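Local coordinates for protein glutathione S-transferase (Sulfitobacter, PDB 4GF0) that binds glutathione and, as a member of the glutathione S-transferase family, probably catalyses its transfer to electrophilic substrates, at residues A[159-171]-A[186-199]. Numbering follows the deposited sequence. Where two conformers were deposited one is given.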
loop_
_atom_site.group_PDB
_atom_site.type_symbol
_atom_site.label_atom_id
_atom_site.label_comp_id
_atom_site.label_asym_id
_atom_site.label_seq_id
_atom_site.Cartn_x
_atom_site.Cartn_y
_atom_site.Cartn_z
ATOM N N PHE A 159 17.674 -3.155 10.455
ATOM C CA PHE A 159 17.160 -2.344 9.363
ATOM C C PHE A 159 16.360 -3.220 8.396
ATOM O O PHE A 159 16.686 -4.398 8.186
ATOM C CB PHE A 159 18.371 -1.756 8.636
ATOM C CG PHE A 159 18.037 -0.792 7.539
ATOM C CD1 PHE A 159 17.787 0.542 7.825
ATOM C CD2 PHE A 159 18.035 -1.199 6.214
ATOM C CE1 PHE A 159 17.512 1.441 6.811
ATOM C CE2 PHE A 159 17.749 -0.305 5.194
ATOM C CZ PHE A 159 17.491 1.024 5.496
ATOM N N SER A 160 15.320 -2.656 7.786
ATOM C CA SER A 160 14.502 -3.417 6.839
ATOM C C SER A 160 13.850 -2.475 5.847
ATOM O O SER A 160 14.007 -1.260 5.942
ATOM C CB SER A 160 13.404 -4.201 7.578
ATOM O OG SER A 160 12.404 -3.325 8.086
ATOM N N LEU A 161 13.089 -3.036 4.907
ATOM C CA LEU A 161 12.341 -2.210 3.961
ATOM C C LEU A 161 11.412 -1.188 4.598
ATOM O O LEU A 161 11.098 -0.175 3.974
ATOM C CB LEU A 161 11.489 -3.076 3.031
ATOM C CG LEU A 161 12.212 -4.040 2.105
ATOM C CD1 LEU A 161 11.121 -4.756 1.307
ATOM C CD2 LEU A 161 13.188 -3.293 1.175
ATOM N N ALA A 162 10.954 -1.442 5.821
ATOM C CA ALA A 162 10.026 -0.508 6.445
ATOM C C ALA A 162 10.711 0.819 6.744
ATOM O O ALA A 162 10.063 1.861 6.787
ATOM C CB ALA A 162 9.415 -1.094 7.715
ATOM N N ASP A 163 12.028 0.783 6.926
ATOM C CA ASP A 163 12.769 1.961 7.362
ATOM C C ASP A 163 12.897 3.086 6.321
ATOM O O ASP A 163 12.619 4.239 6.649
ATOM C CB ASP A 163 14.112 1.553 7.971
ATOM C CG ASP A 163 13.931 0.676 9.192
ATOM O OD1 ASP A 163 13.245 1.136 10.135
ATOM O OD2 ASP A 163 14.435 -0.476 9.194
ATOM N N PRO A 164 13.293 2.771 5.073
ATOM C CA PRO A 164 13.297 3.866 4.094
ATOM C C PRO A 164 11.910 4.455 3.897
ATOM O O PRO A 164 11.761 5.662 3.740
ATOM C CB PRO A 164 13.712 3.169 2.797
ATOM C CG PRO A 164 14.535 2.021 3.252
ATOM C CD PRO A 164 13.886 1.540 4.511
ATOM N N TYR A 165 10.908 3.585 3.886
ATOM C CA TYR A 165 9.522 3.999 3.752
ATOM C C TYR A 165 9.145 4.941 4.896
ATOM O O TYR A 165 8.628 6.040 4.656
ATOM C CB TYR A 165 8.611 2.758 3.738
ATOM C CG TYR A 165 7.326 2.900 2.962
ATOM C CD1 TYR A 165 6.721 4.142 2.777
ATOM C CD2 TYR A 165 6.698 1.782 2.434
ATOM C CE1 TYR A 165 5.520 4.265 2.061
ATOM C CE2 TYR A 165 5.520 1.891 1.719
ATOM C CZ TYR A 165 4.930 3.123 1.540
ATOM O OH TYR A 165 3.750 3.191 0.833
ATOM N N LEU A 166 9.430 4.540 6.134
ATOM C CA LEU A 166 9.057 5.356 7.295
ATOM C C LEU A 166 9.838 6.657 7.321
ATOM O O LEU A 166 9.300 7.705 7.659
ATOM C CB LEU A 166 9.290 4.583 8.597
ATOM C CG LEU A 166 8.915 5.334 9.874
ATOM C CD1 LEU A 166 7.413 5.614 9.902
ATOM C CD2 LEU A 166 9.348 4.511 11.083
ATOM N N PHE A 167 11.108 6.589 6.948
ATOM C CA PHE A 167 11.946 7.783 6.953
ATOM C C PHE A 167 11.391 8.885 6.047
ATOM O O PHE A 167 11.279 10.045 6.450
ATOM C CB PHE A 167 13.359 7.421 6.515
ATOM C CG PHE A 167 14.272 8.602 6.405
ATOM C CD1 PHE A 167 14.676 9.286 7.539
ATOM C CD2 PHE A 167 14.725 9.026 5.167
ATOM C CE1 PHE A 167 15.537 10.386 7.442
ATOM C CE2 PHE A 167 15.578 10.123 5.062
ATOM C CZ PHE A 167 15.980 10.802 6.202
ATOM N N VAL A 168 11.058 8.529 4.813
ATOM C CA VAL A 168 10.569 9.537 3.885
ATOM C C VAL A 168 9.232 10.119 4.346
ATOM O O VAL A 168 8.996 11.320 4.228
ATOM C CB VAL A 168 10.497 8.998 2.435
ATOM C CG1 VAL A 168 9.831 10.023 1.531
ATOM C CG2 VAL A 168 11.902 8.680 1.936
ATOM N N VAL A 169 8.372 9.286 4.919
ATOM C CA VAL A 169 7.102 9.786 5.442
ATOM C C VAL A 169 7.314 10.701 6.647
ATOM O O VAL A 169 6.720 11.779 6.728
ATOM C CB VAL A 169 6.136 8.643 5.803
ATOM C CG1 VAL A 169 4.850 9.203 6.435
ATOM C CG2 VAL A 169 5.807 7.809 4.555
ATOM N N CYS A 170 8.180 10.300 7.578
ATOM C CA CYS A 170 8.401 11.132 8.768
ATOM C C CYS A 170 9.097 12.440 8.416
ATOM O O CYS A 170 9.009 13.438 9.142
ATOM C CB CYS A 170 9.193 10.365 9.828
ATOM S SG CYS A 170 8.224 9.085 10.620
ATOM N N ASN A 171 9.777 12.448 7.282
ATOM C CA ASN A 171 10.425 13.656 6.800
ATOM C C ASN A 171 9.404 14.742 6.418
ATOM O O ASN A 171 9.758 15.910 6.287
ATOM C CB ASN A 171 11.339 13.322 5.618
ATOM C CG ASN A 171 12.445 14.318 5.449
ATOM O OD1 ASN A 171 13.254 14.525 6.354
ATOM N ND2 ASN A 171 12.496 14.948 4.279
ATOM N N ILE A 186 10.965 8.245 17.158
ATOM C CA ILE A 186 11.026 8.762 15.796
ATOM C C ILE A 186 12.275 9.621 15.639
ATOM O O ILE A 186 12.963 9.546 14.626
ATOM C CB ILE A 186 9.763 9.579 15.423
ATOM C CG1 ILE A 186 8.549 8.652 15.319
ATOM C CG2 ILE A 186 9.964 10.314 14.099
ATOM C CD1 ILE A 186 7.258 9.367 14.913
ATOM N N THR A 187 12.584 10.413 16.662
ATOM C CA THR A 187 13.755 11.282 16.618
ATOM C C THR A 187 15.039 10.465 16.497
ATOM O O THR A 187 15.883 10.750 15.643
ATOM C CB THR A 187 13.827 12.192 17.846
ATOM O OG1 THR A 187 12.705 13.081 17.825
ATOM C CG2 THR A 187 15.111 13.014 17.833
ATOM N N THR A 188 15.169 9.438 17.332
ATOM C CA THR A 188 16.347 8.573 17.269
ATOM C C THR A 188 16.415 7.874 15.921
ATOM O O THR A 188 17.488 7.751 15.334
ATOM C CB THR A 188 16.351 7.532 18.397
ATOM O OG1 THR A 188 16.445 8.207 19.660
ATOM C CG2 THR A 188 17.536 6.593 18.240
ATOM N N PHE A 189 15.260 7.430 15.434
ATOM C CA PHE A 189 15.163 6.769 14.130
ATOM C C PHE A 189 15.661 7.678 13.004
ATOM O O PHE A 189 16.450 7.260 12.151
ATOM C CB PHE A 189 13.709 6.319 13.886
ATOM C CG PHE A 189 13.422 5.925 12.466
ATOM C CD1 PHE A 189 13.861 4.699 11.965
ATOM C CD2 PHE A 189 12.705 6.773 11.626
ATOM C CE1 PHE A 189 13.604 4.328 10.638
ATOM C CE2 PHE A 189 12.438 6.399 10.296
ATOM C CZ PHE A 189 12.889 5.181 9.807
ATOM N N MET A 190 15.205 8.925 12.995
ATOM C CA MET A 190 15.615 9.864 11.958
ATOM C C MET A 190 17.110 10.132 12.044
ATOM O O MET A 190 17.762 10.297 11.030
ATOM C CB MET A 190 14.846 11.187 12.073
ATOM C CG MET A 190 13.334 11.048 11.908
ATOM S SD MET A 190 12.854 10.418 10.288
ATOM C CE MET A 190 12.993 11.907 9.281
ATOM N N GLN A 191 17.654 10.180 13.249
ATOM C CA GLN A 191 19.100 10.388 13.388
ATOM C C GLN A 191 19.922 9.220 12.862
ATOM O O GLN A 191 20.990 9.423 12.279
ATOM C CB GLN A 191 19.464 10.665 14.834
ATOM C CG GLN A 191 18.921 11.992 15.315
ATOM C CD GLN A 191 18.992 12.116 16.805
ATOM O OE1 GLN A 191 19.262 11.141 17.506
ATOM N NE2 GLN A 191 18.746 13.318 17.306
ATOM N N GLN A 192 19.444 7.999 13.082
ATOM C CA GLN A 192 20.143 6.829 12.557
ATOM C C GLN A 192 20.064 6.815 11.040
ATOM O O GLN A 192 21.053 6.546 10.366
ATOM C CB GLN A 192 19.567 5.526 13.124
ATOM C CG GLN A 192 19.747 5.369 14.632
ATOM C CD GLN A 192 21.208 5.350 15.036
ATOM O OE1 GLN A 192 22.066 4.833 14.307
ATOM N NE2 GLN A 192 21.504 5.920 16.200
ATOM N N MET A 193 18.879 7.101 10.509
ATOM C CA MET A 193 18.668 7.088 9.063
ATOM C C MET A 193 19.538 8.130 8.359
ATOM O O MET A 193 20.175 7.843 7.340
ATOM C CB MET A 193 17.188 7.318 8.735
ATOM C CG MET A 193 16.271 6.143 9.110
ATOM S SD MET A 193 16.684 4.628 8.202
ATOM C CE MET A 193 16.231 5.067 6.522
ATOM N N THR A 194 19.553 9.335 8.917
ATOM C CA THR A 194 20.315 10.451 8.362
ATOM C C THR A 194 21.809 10.115 8.252
ATOM O O THR A 194 22.502 10.590 7.351
ATOM C CB THR A 194 20.096 11.735 9.203
ATOM O OG1 THR A 194 18.724 12.143 9.093
ATOM C CG2 THR A 194 20.995 12.866 8.739
ATOM N N ALA A 195 22.281 9.254 9.152
ATOM C CA ALA A 195 23.694 8.885 9.221
ATOM C C ALA A 195 24.058 7.729 8.295
ATOM O O ALA A 195 25.237 7.412 8.138
ATOM C CB ALA A 195 24.073 8.543 10.654
ATOM N N ARG A 196 23.058 7.095 7.683
ATOM C CA ARG A 196 23.313 5.932 6.827
ATOM C C ARG A 196 23.851 6.337 5.462
ATOM O O ARG A 196 23.512 7.402 4.928
ATOM C CB ARG A 196 22.042 5.082 6.646
ATOM C CG ARG A 196 21.614 4.315 7.902
ATOM C CD ARG A 196 20.424 3.392 7.619
ATOM N NE ARG A 196 20.804 2.161 6.914
ATOM C CZ ARG A 196 21.159 1.023 7.509
ATOM N NH1 ARG A 196 21.207 0.943 8.834
ATOM N NH2 ARG A 196 21.481 -0.043 6.777
ATOM N N ALA A 197 24.694 5.481 4.896
ATOM C CA ALA A 197 25.281 5.762 3.589
ATOM C C ALA A 197 24.232 5.946 2.489
ATOM O O ALA A 197 24.388 6.796 1.606
ATOM C CB ALA A 197 26.270 4.661 3.212
ATOM N N SER A 198 23.164 5.157 2.543
ATOM C CA SER A 198 22.130 5.204 1.512
ATOM C C SER A 198 21.455 6.564 1.477
ATOM O O SER A 198 21.175 7.103 0.409
ATOM C CB SER A 198 21.091 4.130 1.778
ATOM O OG SER A 198 20.562 4.300 3.087
ATOM N N VAL A 199 21.199 7.120 2.653
ATOM C CA VAL A 199 20.504 8.398 2.749
ATOM C C VAL A 199 21.426 9.543 2.340
ATOM O O VAL A 199 21.001 10.481 1.663
ATOM C CB VAL A 199 19.963 8.614 4.172
ATOM C CG1 VAL A 199 19.419 10.028 4.339
ATOM C CG2 VAL A 199 18.870 7.579 4.461
#
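F167 of helix 162-170 is the knob of this contact, its ring set among M190, M193, T194 and V199. The ring, swung opposite its backbone nitrogen (chi1 176°), brings CD1 to 3.4 Å from M193 CB, while the far side of the ring meets V199 CG1. M190, bent at chi2 and chi3, curls back so that its sulfur approaches the F167 ring obliquely, a Met-aromatic contact with SD 3.5 Å from F167 CD1. Beside it, F189 is clamped on both faces: L166 CD2 makes a CH-pi contact 3.9 Å from the ring centroid, and M193 CG of its own helix lies over the opposite face. The rim of that ring points at the first turns of helix 162-170, where F189 CZ comes within 3.3 Å of D163 O. The D163 carboxylate, whose OD1 passes 3.3 Å from F189 CE1, is held by S160 N at OD2 in a capping box and by V154 N at OD1. Packing is looser towards N171, where M190 CE lies 3.9 Å from OD1 of the exposed N171, and at T194, a marginal neighbour of F167. At the partly exposed other end, the R196 guanidinium lies flat on one face of F159, centres 3.6 Å apart and planes at 6°, while M193 SD sits at that ring's edge. R196 also forms a salt bridge through NE with E23 of helix 14-23, in the thioredoxin-like domain, and NH1 hydrogen-bonds to Y153 OH. The contact thus joins helix 162-170 to helix 184-194 and the start of helix 197-204, with Y165, turned from this interface, touching glutathione. Dispersion, Met-aromatic and cation-pi contacts therefore hold the segments together, while the polar groups of D163 and R196 find their hydrogen-bonding partners elsewhere.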